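Long-range contacts in chromosome-partitioning ATPase Soj (Thermus thermophilus, PDB 1WCV), which hydrolyses ATP, binds double-stranded DNA cooperatively in an ATP-dependent way and probably takes part in chromosome partitioning: residues Val6-Leu11 with Glu105-Glu110; Lys36-Val41 with Tyr112-Leu117; Pro76-His81 with Thr221-Ala226; Thr204-Asn209 with Ala232-Arg237. All coordinates share one frame; numbering follows the deposited sequence.

Contacts 1 and 2 hold the same central sheet and touch each other: strand 114-118 lies between strand 38-42 and strand 8-11. Contact 2 is the buried core, a ladder of parallel strands packed with aliphatic side chains. Contact 1 sits at the N-terminal end of strand 8-11 and is ionic, with two arginines on one aspartate. Contact 3 is partly buried. It joins the hairpin at one edge of the sheet to a short helix, by a carboxylate on a helix cap. It meets contact 2 where strands 38-42 and 80-83 run side by side. Contact 4 lies on the far side of the chain's centre from contact 1. It is mostly apolar, and its loop carries nucleotide-binding residues.

Contact 1: Val6-Leu11 with Glu105-Glu110; sequences VRRIAL and EALRDE
Arg-7 and Arg-8, at the start of strand 8-11, reach across to Leu-107 and Asp-109 in the turn that follows helix 102-106. The two backbones do not pair: CA of Arg-8 and CA of Asp-109 are 9.5 Å apart. Arg-108 is the centre of an inverse gamma turn. Asp-109, next in the chain, faces the strand and meets both arginines.

Arg-7 and Asp-109 reach toward each other; CG of Arg-7 is anti to its N (chi1 -158°) and the chain bends at chi3. The carboxylate lies at the edge of the Arg-7 guanidinium, and the two planes are 72° apart. NH1 gives a straight bond to OD1 of Asp-109; the modelled length, 2.5 Å, is doubtfully short. NH2 adds weak bonds to OD1 and to the backbone O of Asp-109. Arg-8 runs out extended. Its NE makes a weak, long salt bridge to OD2 of Asp-109, 3.4 Å. Its NH1 adds a weak but fairly straight bond to OD1, so OD1 meets both arginines. CB of Leu-107 lies over one face of the Arg-8 guanidinium, 3.5 Å from NH1.

Both arginines have further partners: their backbone N atoms bond to OE1 of Glu-135, and Arg-7 NH2 makes a weak bond to Tyr-112 O. Two positive groups around one buried carboxylate would probably keep Asp-109 ionised, and they tie the turn to the strand by charge.

Contact 2: Lys36-Val41 with Tyr112-Leu117; sequences KRVLLV and YDLVLL
Val-38 to Val-41 pair with Leu-114 to Leu-117 as parallel neighbours, their strand axes 4.7 Å apart. Leu-39 N binds Leu-114 O, Leu-116 N binds Leu-39 O at 2.8 Å, and Val-41 N binds Leu-116 O. Just before the strands, Arg-37 O accepts twice, from Leu-114 N and Asp-113 N.

The polar end is built on Asp-113. Its OD2 takes Arg-37 N on the anti lone pair, 2.8 Å and almost straight at 176°. The extended Arg-37 chain also sets NH2 in a salt bridge to that oxygen, 3.2 Å, so one carboxylate holds backbone and side chain.

This is the middle of the P-loop NTPase sheet of the ParA family, with helix 18-33, which follows the nucleotide-binding loop, packed on the face of Leu-40, Leu-114 and Leu-116.

Apolar contacts fill both faces. CD1 of Leu-40 meets CB of Leu-116 at 3.7 Å. On the other face Val-41 and Leu-117 lie side by side, CB to CD2 3.7 Å.

CG of Tyr-112 stands beside its backbone N (chi1 -64°), which puts the ring against Leu-39. CB of Leu-39 sits over the ring centre, 3.6 Å from the centroid and 5° off the normal, a CH-pi contact. The ring's OH bonds to His-81 ND1. An alanine in place of Tyr-112 would probably leave that nitrogen without its hydroxyl mate and strip the cover from Leu-39.

Contact 3: Pro76-His81 with Thr221-Ala226; sequences PVDGFH and TIAQHA
Asp-78 lays its carboxylate against the side-chain amide of Gln-224, the two planes stacked and only 10° apart. The two chains run antiparallel past one another, and Asp-78 CG is 3.7 Å from Gln-224 CD. The same carboxylate also takes a hydroxyl. Thr-221 OG1 donates to Asp-78 OD1 over 2.6 Å, coming from above the carboxylate plane, 53° out of it. Thr-221 CG2 is also close to that oxygen.

Asp-78 and Gly-79 are the corner residues of a type I' turn from Val-77 to Phe-80. This turn closes the beta hairpin of strands 75-77 and 80-83 at one edge of the sheet. The partner is the start of helix 222-225, where Thr-221 and Gln-224 form a capping box. Gln-224 N donates to Thr-221 OG1 at 3.2 Å, and Thr-221 N donates to Gln-224 OE1 at 3.0 Å. With OG1 placed between the backbone N and the carbonyl carbon (chi1 64°), the hydroxyl can accept from its own helix while it donates to the hairpin.

A water links the other oxygen: it donates to Asp-78 OD2 at 2.7 Å and accepts a weak bond from Gln-224 NE2. OD2 also has a salt bridge to Arg-33, on helix 18-33, so both carboxylate oxygens are engaged. Phe-80 adds little: Thr-221 CG2 approaches its ring edge, 4.3 Å from CE1.

Contact 4: Thr204-Asn209 with Ala232-Arg237; sequences TVIPRN and AHAYRR
Ile-206 packs over Tyr-235 and Ala-234 where the nucleotide-site loop of this P-loop NTPase leans on helix 230-246. The same loop carries Pro-207 and Asn-209, which bind ATP and ADP. No hydrogen bond joins the two segments; the contact is made by van der Waals packing.

Ile-206 and Tyr-235 meet with their side chains roughly perpendicular. CD1 of Ile-206 stands over the ring centre, 3.8 Å from the centroid and 12° off the normal, a CH-pi contact. The other branch of Ile-206, CG2, touches CE2 of Tyr-235 at 3.5 Å. Placing CG1 beside the backbone N (chi1 -47°) lets both branches reach the ring. The ring's OH bonds to Thr-23 OG1. A valine in place of Tyr-235 would probably leave the Thr-23 hydroxyl without this partner and open a gap against CD1 and CG2 of Ile-206.

Ala-234 points its CB toward the loop. It meets CD1 of Ile-206 at 3.8 Å and CD of Pro-207 at 3.9 Å. Nearby, Arg-237 makes a salt bridge with Glu-190 of the second subunit. Thr-204 divides its branches: OG1 bonds to Glu-241, while CG2 rests 3.4 Å from Ala-234 O.

Contact 1: Val6-Leu11 with Glu105-Glu110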
loop_
_atom_site.group_PDB
_atom_site.type_symbol
_atom_site.label_atom_id
_atom_site.label_comp_id
_atom_site.label_asym_id
_atom_site.label_seq_id
_atom_site.Cartn_x
_atom_site.Cartn_y
_atom_site.Cartn_z
ATOM N N VAL A 6 21.650 1.700 2.030
ATOM C CA VAL A 6 21.295 0.659 1.070
ATOM C C VAL A 6 21.379 1.206 -0.348
ATOM O O VAL A 6 20.640 2.113 -0.722
ATOM C CB VAL A 6 19.865 0.120 1.324
ATOM C CG1 VAL A 6 19.497 -0.916 0.272
ATOM C CG2 VAL A 6 19.787 -0.503 2.716
ATOM N N ARG A 7 22.293 0.651 -1.133
ATOM C CA ARG A 7 22.482 1.074 -2.513
ATOM C C ARG A 7 22.235 -0.119 -3.435
ATOM O O ARG A 7 21.639 0.013 -4.508
ATOM C CB ARG A 7 23.908 1.607 -2.695
ATOM C CG ARG A 7 24.096 2.535 -3.884
ATOM C CD ARG A 7 25.474 3.186 -3.849
ATOM N NE ARG A 7 26.531 2.188 -3.938
ATOM C CZ ARG A 7 26.871 1.558 -5.056
ATOM N NH1 ARG A 7 27.840 0.656 -5.036
ATOM N NH2 ARG A 7 26.261 1.846 -6.197
ATOM N N ARG A 8 22.688 -1.292 -3.002
ATOM C CA ARG A 8 22.513 -2.520 -3.772
ATOM C C ARG A 8 21.358 -3.327 -3.203
ATOM O O ARG A 8 21.333 -3.643 -2.012
ATOM C CB ARG A 8 23.785 -3.363 -3.734
ATOM C CG ARG A 8 24.955 -2.717 -4.443
ATOM C CD ARG A 8 26.217 -3.511 -4.216
ATOM N NE ARG A 8 27.373 -2.901 -4.861
ATOM C CZ ARG A 8 28.624 -3.289 -4.650
ATOM N NH1 ARG A 8 29.624 -2.684 -5.275
ATOM N NH2 ARG A 8 28.873 -4.278 -3.803
ATOM N N ILE A 9 20.407 -3.655 -4.069
ATOM C CA ILE A 9 19.233 -4.410 -3.670
ATOM C C ILE A 9 19.120 -5.695 -4.478
ATOM O O ILE A 9 19.078 -5.675 -5.711
ATOM C CB ILE A 9 17.950 -3.562 -3.879
ATOM C CG1 ILE A 9 18.041 -2.278 -3.049
ATOM C CG2 ILE A 9 16.719 -4.361 -3.492
ATOM C CD1 ILE A 9 16.947 -1.259 -3.358
ATOM N N ALA A 10 19.077 -6.819 -3.774
ATOM C CA ALA A 10 18.948 -8.101 -4.432
ATOM C C ALA A 10 17.474 -8.476 -4.449
ATOM O O ALA A 10 16.766 -8.260 -3.465
ATOM C CB ALA A 10 19.744 -9.169 -3.673
ATOM N N LEU A 11 17.021 -8.996 -5.584
ATOM C CA LEU A 11 15.650 -9.471 -5.734
ATOM C C LEU A 11 15.837 -10.983 -5.678
ATOM O O LEU A 11 16.469 -11.562 -6.567
ATOM C CB LEU A 11 15.070 -9.071 -7.093
ATOM C CG LEU A 11 14.749 -7.597 -7.392
ATOM C CD1 LEU A 11 13.711 -7.090 -6.422
ATOM C CD2 LEU A 11 16.014 -6.760 -7.324
ATOM N N GLU A 105 33.213 -7.762 -5.211
ATOM C CA GLU A 105 34.485 -7.119 -5.526
ATOM C C GLU A 105 34.590 -6.698 -6.987
ATOM O O GLU A 105 35.426 -5.867 -7.341
ATOM C CB GLU A 105 35.646 -8.054 -5.175
ATOM C CG GLU A 105 35.540 -8.686 -3.792
ATOM C CD GLU A 105 35.452 -7.662 -2.670
ATOM O OE1 GLU A 105 35.267 -8.079 -1.504
ATOM O OE2 GLU A 105 35.571 -6.447 -2.946
ATOM N N ALA A 106 33.739 -7.268 -7.835
ATOM C CA ALA A 106 33.760 -6.945 -9.256
ATOM C C ALA A 106 32.695 -5.921 -9.640
ATOM O O ALA A 106 32.624 -5.501 -10.793
ATOM C CB ALA A 106 33.582 -8.214 -10.079
ATOM N N LEU A 107 31.871 -5.521 -8.677
ATOM C CA LEU A 107 30.817 -4.543 -8.934
ATOM C C LEU A 107 31.279 -3.112 -8.697
ATOM O O LEU A 107 30.973 -2.514 -7.666
ATOM C CB LEU A 107 29.596 -4.825 -8.053
ATOM C CG LEU A 107 28.701 -6.007 -8.422
ATOM C CD1 LEU A 107 27.687 -6.236 -7.316
ATOM C CD2 LEU A 107 28.002 -5.734 -9.746
ATOM N N ARG A 108 32.020 -2.561 -9.650
ATOM C CA ARG A 108 32.488 -1.188 -9.532
ATOM C C ARG A 108 31.404 -0.287 -10.121
ATOM O O ARG A 108 31.571 0.310 -11.180
ATOM C CB ARG A 108 33.813 -1.016 -10.281
ATOM C CG ARG A 108 34.948 -1.845 -9.693
ATOM C CD ARG A 108 36.256 -1.621 -10.434
ATOM N NE ARG A 108 36.190 -2.062 -11.826
ATOM C CZ ARG A 108 37.185 -1.934 -12.698
ATOM N NH1 ARG A 108 37.038 -2.365 -13.946
ATOM N NH2 ARG A 108 38.328 -1.374 -12.324
ATOM N N ASP A 109 30.287 -0.213 -9.402
ATOM C CA ASP A 109 29.122 0.569 -9.804
ATOM C C ASP A 109 28.961 1.853 -8.998
ATOM O O ASP A 109 27.848 2.353 -8.841
ATOM C CB ASP A 109 27.866 -0.278 -9.627
ATOM C CG ASP A 109 27.777 -0.895 -8.239
ATOM O OD1 ASP A 109 28.252 -0.263 -7.274
ATOM O OD2 ASP A 109 27.228 -2.007 -8.110
ATOM N N GLU A 110 30.064 2.385 -8.486
ATOM C CA GLU A 110 30.007 3.603 -7.690
ATOM C C GLU A 110 29.336 4.771 -8.410
ATOM O O GLU A 110 28.978 5.766 -7.783
ATOM C CB GLU A 110 31.413 4.009 -7.228
ATOM C CG GLU A 110 32.507 3.880 -8.278
ATOM C CD GLU A 110 32.917 2.438 -8.529
ATOM O OE1 GLU A 110 33.209 1.716 -7.550
ATOM O OE2 GLU A 110 32.958 2.028 -9.707
#

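Contact 2: Lys36-Val41 with Tyr112-Leu117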
loop_
_atom_site.group_PDB
_atom_site.type_symbol
_atom_site.label_atom_id
_atom_site.label_comp_id
_atom_site.label_asym_id
_atom_site.label_seq_id
_atom_site.Cartn_x
_atom_site.Cartn_y
_atom_site.Cartn_z
ATOM N N LYS A 36 16.636 8.488 -10.465
ATOM C CA LYS A 36 17.772 7.747 -9.922
ATOM C C LYS A 36 18.586 7.103 -11.040
ATOM O O LYS A 36 18.018 6.629 -12.024
ATOM C CB LYS A 36 17.277 6.636 -8.992
ATOM C CG LYS A 36 16.372 7.079 -7.854
ATOM C CD LYS A 36 17.135 7.795 -6.758
ATOM C CE LYS A 36 16.241 8.020 -5.550
ATOM N NZ LYS A 36 16.961 8.652 -4.414
ATOM N N ARG A 37 19.911 7.094 -10.897
ATOM C CA ARG A 37 20.769 6.437 -11.881
ATOM C C ARG A 37 20.691 4.988 -11.424
ATOM O O ARG A 37 21.140 4.661 -10.328
ATOM C CB ARG A 37 22.217 6.916 -11.780
ATOM C CG ARG A 37 22.420 8.406 -11.972
ATOM C CD ARG A 37 23.892 8.711 -12.191
ATOM N NE ARG A 37 24.234 10.074 -11.802
ATOM C CZ ARG A 37 24.260 10.503 -10.544
ATOM N NH1 ARG A 37 24.580 11.760 -10.275
ATOM N NH2 ARG A 37 23.975 9.669 -9.554
ATOM N N VAL A 38 20.132 4.124 -12.259
ATOM C CA VAL A 38 19.951 2.733 -11.875
ATOM C C VAL A 38 20.584 1.694 -12.781
ATOM O O VAL A 38 20.511 1.782 -14.005
ATOM C CB VAL A 38 18.443 2.420 -11.769
ATOM C CG1 VAL A 38 18.219 0.949 -11.436
ATOM C CG2 VAL A 38 17.807 3.323 -10.725
ATOM N N LEU A 39 21.189 0.693 -12.150
ATOM C CA LEU A 39 21.800 -0.414 -12.862
ATOM C C LEU A 39 21.060 -1.694 -12.471
ATOM O O LEU A 39 20.908 -1.990 -11.289
ATOM C CB LEU A 39 23.275 -0.561 -12.482
ATOM C CG LEU A 39 23.950 -1.810 -13.051
ATOM C CD1 LEU A 39 23.947 -1.759 -14.574
ATOM C CD2 LEU A 39 25.368 -1.901 -12.523
ATOM N N LEU A 40 20.567 -2.420 -13.464
ATOM C CA LEU A 40 19.891 -3.686 -13.214
ATOM C C LEU A 40 20.847 -4.749 -13.719
ATOM O O LEU A 40 21.276 -4.704 -14.874
ATOM C CB LEU A 40 18.575 -3.788 -13.985
ATOM C CG LEU A 40 17.865 -5.147 -13.930
ATOM C CD1 LEU A 40 17.491 -5.480 -12.490
ATOM C CD2 LEU A 40 16.621 -5.124 -14.813
ATOM N N VAL A 41 21.185 -5.696 -12.849
ATOM C CA VAL A 41 22.088 -6.777 -13.209
ATOM C C VAL A 41 21.340 -8.099 -13.239
ATOM O O VAL A 41 20.758 -8.516 -12.234
ATOM C CB VAL A 41 23.245 -6.894 -12.192
ATOM C CG1 VAL A 41 24.212 -7.975 -12.636
ATOM C CG2 VAL A 41 23.959 -5.555 -12.043
ATOM N N TYR A 112 26.416 4.684 -9.810
ATOM C CA TYR A 112 24.963 4.572 -9.739
ATOM C C TYR A 112 24.408 4.880 -8.353
ATOM O O TYR A 112 25.101 4.746 -7.345
ATOM C CB TYR A 112 24.531 3.161 -10.154
ATOM C CG TYR A 112 24.847 2.817 -11.592
ATOM C CD1 TYR A 112 24.054 3.293 -12.632
ATOM C CD2 TYR A 112 25.961 2.037 -11.916
ATOM C CE1 TYR A 112 24.357 3.005 -13.958
ATOM C CE2 TYR A 112 26.275 1.742 -13.240
ATOM C CZ TYR A 112 25.469 2.231 -14.257
ATOM O OH TYR A 112 25.772 1.950 -15.568
ATOM N N ASP A 113 23.154 5.315 -8.314
ATOM C CA ASP A 113 22.485 5.599 -7.053
ATOM C C ASP A 113 21.985 4.270 -6.496
ATOM O O ASP A 113 22.113 3.996 -5.307
ATOM C CB ASP A 113 21.279 6.517 -7.264
ATOM C CG ASP A 113 21.672 7.916 -7.672
ATOM O OD1 ASP A 113 22.448 8.547 -6.926
ATOM O OD2 ASP A 113 21.199 8.381 -8.731
ATOM N N LEU A 114 21.417 3.452 -7.380
ATOM C CA LEU A 114 20.864 2.155 -6.997
ATOM C C LEU A 114 21.224 1.036 -7.971
ATOM O O LEU A 114 21.219 1.223 -9.192
ATOM C CB LEU A 114 19.341 2.250 -6.908
ATOM C CG LEU A 114 18.751 3.313 -5.984
ATOM C CD1 LEU A 114 17.274 3.462 -6.281
ATOM C CD2 LEU A 114 18.978 2.932 -4.530
ATOM N N VAL A 115 21.518 -0.135 -7.417
ATOM C CA VAL A 115 21.871 -1.299 -8.215
ATOM C C VAL A 115 20.945 -2.453 -7.834
ATOM O O VAL A 115 20.904 -2.855 -6.676
ATOM C CB VAL A 115 23.326 -1.727 -7.952
ATOM C CG1 VAL A 115 23.712 -2.863 -8.899
ATOM C CG2 VAL A 115 24.258 -0.530 -8.124
ATOM N N LEU A 116 20.190 -2.957 -8.803
ATOM C CA LEU A 116 19.265 -4.069 -8.556
ATOM C C LEU A 116 19.865 -5.351 -9.109
ATOM O O LEU A 116 20.306 -5.390 -10.254
ATOM C CB LEU A 116 17.907 -3.806 -9.223
ATOM C CG LEU A 116 16.918 -2.889 -8.487
ATOM C CD1 LEU A 116 17.578 -1.572 -8.118
ATOM C CD2 LEU A 116 15.704 -2.641 -9.379
ATOM N N LEU A 117 19.880 -6.401 -8.296
ATOM C CA LEU A 117 20.441 -7.680 -8.728
ATOM C C LEU A 117 19.350 -8.732 -8.819
ATOM O O LEU A 117 18.836 -9.166 -7.795
ATOM C CB LEU A 117 21.493 -8.147 -7.725
ATOM C CG LEU A 117 22.566 -7.146 -7.306
ATOM C CD1 LEU A 117 23.327 -7.697 -6.107
ATOM C CD2 LEU A 117 23.502 -6.871 -8.480
#

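Contact 3: Pro76-His81 with Thr221-Ala226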
loop_
_atom_site.group_PDB
_atom_site.type_symbol
_atom_site.label_atom_id
_atom_site.label_comp_id
_atom_site.label_asym_id
_atom_site.label_seq_id
_atom_site.Cartn_x
_atom_site.Cartn_y
_atom_site.Cartn_z
ATOM N N PRO A 76 21.849 0.523 -22.380
ATOM C CA PRO A 76 20.830 1.479 -21.936
ATOM C C PRO A 76 19.435 0.998 -22.329
ATOM O O PRO A 76 19.203 0.579 -23.463
ATOM C CB PRO A 76 21.233 2.763 -22.653
ATOM C CG PRO A 76 21.762 2.240 -23.958
ATOM C CD PRO A 76 22.616 1.059 -23.519
ATOM N N VAL A 77 18.506 1.050 -21.384
ATOM C CA VAL A 77 17.146 0.615 -21.652
ATOM C C VAL A 77 16.151 1.313 -20.735
ATOM O O VAL A 77 16.378 1.439 -19.528
ATOM C CB VAL A 77 17.011 -0.913 -21.475
ATOM C CG1 VAL A 77 17.391 -1.309 -20.055
ATOM C CG2 VAL A 77 15.589 -1.352 -21.796
ATOM N N ASP A 78 15.050 1.766 -21.331
ATOM C CA ASP A 78 13.971 2.454 -20.630
ATOM C C ASP A 78 14.418 3.375 -19.498
ATOM O O ASP A 78 13.842 3.351 -18.407
ATOM C CB ASP A 78 12.962 1.442 -20.079
ATOM C CG ASP A 78 11.682 2.106 -19.589
ATOM O OD1 ASP A 78 11.004 1.537 -18.708
ATOM O OD2 ASP A 78 11.352 3.199 -20.097
ATOM N N GLY A 79 15.442 4.179 -19.748
ATOM C CA GLY A 79 15.899 5.105 -18.729
ATOM C C GLY A 79 16.927 4.605 -17.731
ATOM O O GLY A 79 17.385 5.376 -16.893
ATOM N N PHE A 80 17.280 3.324 -17.786
ATOM C CA PHE A 80 18.296 2.805 -16.874
ATOM C C PHE A 80 19.323 1.957 -17.614
ATOM O O PHE A 80 19.277 1.848 -18.836
ATOM C CB PHE A 80 17.669 1.993 -15.727
ATOM C CG PHE A 80 16.798 0.850 -16.175
ATOM C CD1 PHE A 80 15.469 1.063 -16.527
ATOM C CD2 PHE A 80 17.300 -0.451 -16.217
ATOM C CE1 PHE A 80 14.651 0.005 -16.913
ATOM C CE2 PHE A 80 16.492 -1.519 -16.602
ATOM C CZ PHE A 80 15.165 -1.295 -16.950
ATOM N N HIS A 81 20.259 1.373 -16.876
ATOM C CA HIS A 81 21.286 0.541 -17.492
ATOM C C HIS A 81 21.170 -0.916 -17.067
ATOM O O HIS A 81 20.946 -1.212 -15.898
ATOM C CB HIS A 81 22.681 1.066 -17.136
ATOM C CG HIS A 81 23.014 2.384 -17.766
ATOM N ND1 HIS A 81 24.188 3.057 -17.502
ATOM C CD2 HIS A 81 22.333 3.149 -18.651
ATOM C CE1 HIS A 81 24.214 4.180 -18.199
ATOM N NE2 HIS A 81 23.100 4.260 -18.904
ATOM N N THR A 221 9.127 -2.750 -20.542
ATOM C CA THR A 221 8.739 -2.598 -19.142
ATOM C C THR A 221 7.250 -2.271 -19.162
ATOM O O THR A 221 6.711 -1.893 -20.197
ATOM C CB THR A 221 9.476 -1.436 -18.468
ATOM O OG1 THR A 221 9.089 -0.204 -19.091
ATOM C CG2 THR A 221 10.991 -1.623 -18.577
ATOM N N ILE A 222 6.573 -2.418 -18.030
ATOM C CA ILE A 222 5.150 -2.115 -18.012
ATOM C C ILE A 222 4.921 -0.615 -18.243
ATOM O O ILE A 222 3.866 -0.199 -18.725
ATOM C CB ILE A 222 4.496 -2.564 -16.682
ATOM C CG1 ILE A 222 2.975 -2.521 -16.812
ATOM C CG2 ILE A 222 4.960 -1.681 -15.530
ATOM C CD1 ILE A 222 2.427 -3.479 -17.842
ATOM N N ALA A 223 5.912 0.201 -17.908
ATOM C CA ALA A 223 5.781 1.639 -18.128
ATOM C C ALA A 223 5.747 1.923 -19.635
ATOM O O ALA A 223 5.069 2.850 -20.091
ATOM C CB ALA A 223 6.938 2.377 -17.476
ATOM N N GLN A 224 6.482 1.124 -20.404
ATOM C CA GLN A 224 6.527 1.289 -21.859
ATOM C C GLN A 224 5.320 0.639 -22.515
ATOM O O GLN A 224 4.723 1.200 -23.430
ATOM C CB GLN A 224 7.785 0.644 -22.457
ATOM C CG GLN A 224 9.101 1.297 -22.089
ATOM C CD GLN A 224 10.293 0.492 -22.580
ATOM O OE1 GLN A 224 10.468 -0.672 -22.211
ATOM N NE2 GLN A 224 11.118 1.111 -23.418
ATOM N N HIS A 225 4.963 -0.546 -22.034
ATOM C CA HIS A 225 3.856 -1.317 -22.599
ATOM C C HIS A 225 2.428 -0.860 -22.293
ATOM O O HIS A 225 1.574 -0.826 -23.179
ATOM C CB HIS A 225 4.010 -2.780 -22.176
ATOM C CG HIS A 225 3.035 -3.705 -22.833
ATOM N ND1 HIS A 225 3.005 -3.907 -24.196
ATOM C CD2 HIS A 225 2.056 -4.485 -22.315
ATOM C CE1 HIS A 225 2.051 -4.771 -24.489
ATOM N NE2 HIS A 225 1.460 -5.138 -23.366
ATOM N N ALA A 226 2.159 -0.531 -21.034
ATOM C CA ALA A 226 0.821 -0.110 -20.630
ATOM C C ALA A 226 0.958 0.716 -19.361
ATOM O O ALA A 226 0.632 0.249 -18.275
ATOM C CB ALA A 226 -0.051 -1.340 -20.372
HETATM O O HOH W 1 11.391 4.225 -22.643
#

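Contact 4: Thr204-Asn209 with Ala232-Arg237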
loop_
_atom_site.group_PDB
_atom_site.type_symbol
_atom_site.label_atom_id
_atom_site.label_comp_id
_atom_site.label_asym_id
_atom_site.label_seq_id
_atom_site.Cartn_x
_atom_site.Cartn_y
_atom_site.Cartn_z
ATOM N N THR A 204 2.262 -2.129 -0.625
ATOM C CA THR A 204 1.925 -2.151 -2.042
ATOM C C THR A 204 1.954 -3.611 -2.487
ATOM O O THR A 204 2.908 -4.337 -2.213
ATOM C CB THR A 204 2.948 -1.363 -2.882
ATOM O OG1 THR A 204 3.037 -0.023 -2.388
ATOM C CG2 THR A 204 2.534 -1.344 -4.355
ATOM N N VAL A 205 0.903 -4.031 -3.171
ATOM C CA VAL A 205 0.791 -5.392 -3.655
ATOM C C VAL A 205 0.644 -5.314 -5.162
ATOM O O VAL A 205 -0.088 -4.454 -5.656
ATOM C CB VAL A 205 -0.456 -6.062 -3.030
ATOM C CG1 VAL A 205 -0.763 -7.398 -3.715
ATOM C CG2 VAL A 205 -0.223 -6.284 -1.551
ATOM N N ILE A 206 1.340 -6.189 -5.893
ATOM C CA ILE A 206 1.254 -6.195 -7.354
ATOM C C ILE A 206 0.143 -7.157 -7.782
ATOM O O ILE A 206 0.174 -8.349 -7.468
ATOM C CB ILE A 206 2.589 -6.635 -8.011
ATOM C CG1 ILE A 206 3.767 -5.895 -7.360
ATOM C CG2 ILE A 206 2.553 -6.316 -9.508
ATOM C CD1 ILE A 206 3.676 -4.375 -7.454
ATOM N N PRO A 207 -0.851 -6.652 -8.519
ATOM C CA PRO A 207 -1.963 -7.493 -8.963
ATOM C C PRO A 207 -1.653 -8.359 -10.170
ATOM O O PRO A 207 -0.791 -8.033 -10.985
ATOM C CB PRO A 207 -3.031 -6.472 -9.305
ATOM C CG PRO A 207 -2.207 -5.419 -9.998
ATOM C CD PRO A 207 -0.979 -5.288 -9.071
ATOM N N ARG A 208 -2.376 -9.464 -10.284
ATOM C CA ARG A 208 -2.218 -10.314 -11.450
ATOM C C ARG A 208 -2.942 -9.469 -12.496
ATOM O O ARG A 208 -4.035 -8.970 -12.236
ATOM C CB ARG A 208 -2.947 -11.639 -11.243
ATOM C CG ARG A 208 -2.539 -12.732 -12.215
ATOM C CD ARG A 208 -3.258 -14.038 -11.914
ATOM N NE ARG A 208 -2.628 -15.166 -12.595
ATOM C CZ ARG A 208 -1.412 -15.622 -12.307
ATOM N NH1 ARG A 208 -0.699 -15.047 -11.350
ATOM N NH2 ARG A 208 -0.905 -16.648 -12.978
ATOM N N ASN A 209 -2.327 -9.276 -13.657
ATOM C CA ASN A 209 -2.939 -8.472 -14.710
ATOM C C ASN A 209 -2.368 -8.887 -16.054
ATOM O O ASN A 209 -1.161 -9.085 -16.188
ATOM C CB ASN A 209 -2.682 -6.977 -14.466
ATOM C CG ASN A 209 -3.238 -6.095 -15.577
ATOM O OD1 ASN A 209 -2.550 -5.799 -16.559
ATOM N ND2 ASN A 209 -4.492 -5.684 -15.432
ATOM N N ALA A 232 1.175 -1.085 -13.643
ATOM C CA ALA A 232 2.033 0.082 -13.785
ATOM C C ALA A 232 1.843 0.992 -12.571
ATOM O O ALA A 232 2.818 1.467 -11.985
ATOM C CB ALA A 232 1.696 0.833 -15.082
ATOM N N HIS A 233 0.592 1.235 -12.182
ATOM C CA HIS A 233 0.340 2.101 -11.030
ATOM C C HIS A 233 0.924 1.481 -9.758
ATOM O O HIS A 233 1.467 2.182 -8.907
ATOM C CB HIS A 233 -1.165 2.337 -10.846
ATOM C CG HIS A 233 -1.797 3.151 -11.935
ATOM N ND1 HIS A 233 -1.526 4.493 -12.116
ATOM C CD2 HIS A 233 -2.670 2.808 -12.911
ATOM C CE1 HIS A 233 -2.206 4.939 -13.157
ATOM N NE2 HIS A 233 -2.907 3.938 -13.658
ATOM N N ALA A 234 0.817 0.163 -9.630
ATOM C CA ALA A 234 1.356 -0.513 -8.452
ATOM C C ALA A 234 2.887 -0.438 -8.405
ATOM O O ALA A 234 3.463 -0.158 -7.352
ATOM C CB ALA A 234 0.888 -1.965 -8.417
ATOM N N TYR A 235 3.558 -0.676 -9.531
ATOM C CA TYR A 235 5.018 -0.594 -9.514
ATOM C C TYR A 235 5.519 0.830 -9.300
ATOM O O TYR A 235 6.594 1.036 -8.741
ATOM C CB TYR A 235 5.622 -1.211 -10.782
ATOM C CG TYR A 235 5.830 -2.700 -10.620
ATOM C CD1 TYR A 235 6.692 -3.194 -9.644
ATOM C CD2 TYR A 235 5.128 -3.617 -11.404
ATOM C CE1 TYR A 235 6.840 -4.568 -9.446
ATOM C CE2 TYR A 235 5.270 -4.986 -11.219
ATOM C CZ TYR A 235 6.122 -5.455 -10.238
ATOM O OH TYR A 235 6.233 -6.808 -10.029
ATOM N N ARG A 236 4.741 1.819 -9.735
ATOM C CA ARG A 236 5.126 3.209 -9.527
ATOM C C ARG A 236 5.102 3.462 -8.018
ATOM O O ARG A 236 6.021 4.054 -7.452
ATOM C CB ARG A 236 4.134 4.144 -10.238
ATOM C CG ARG A 236 4.298 5.647 -9.950
ATOM C CD ARG A 236 5.665 6.168 -10.356
ATOM N NE ARG A 236 5.882 7.572 -9.997
ATOM C CZ ARG A 236 5.362 8.615 -10.644
ATOM N NH1 ARG A 236 4.581 8.432 -11.699
ATOM N NH2 ARG A 236 5.639 9.849 -10.242
ATOM N N ARG A 237 4.045 2.978 -7.371
ATOM C CA ARG A 237 3.882 3.158 -5.936
ATOM C C ARG A 237 4.932 2.352 -5.164
ATOM O O ARG A 237 5.458 2.815 -4.152
ATOM C CB ARG A 237 2.459 2.753 -5.539
ATOM C CG ARG A 237 2.066 3.071 -4.104
ATOM C CD ARG A 237 0.555 2.905 -3.921
ATOM N NE ARG A 237 -0.192 3.840 -4.766
ATOM C CZ ARG A 237 -1.030 3.486 -5.740
ATOM N NH1 ARG A 237 -1.254 2.206 -6.016
ATOM N NH2 ARG A 237 -1.643 4.416 -6.446
#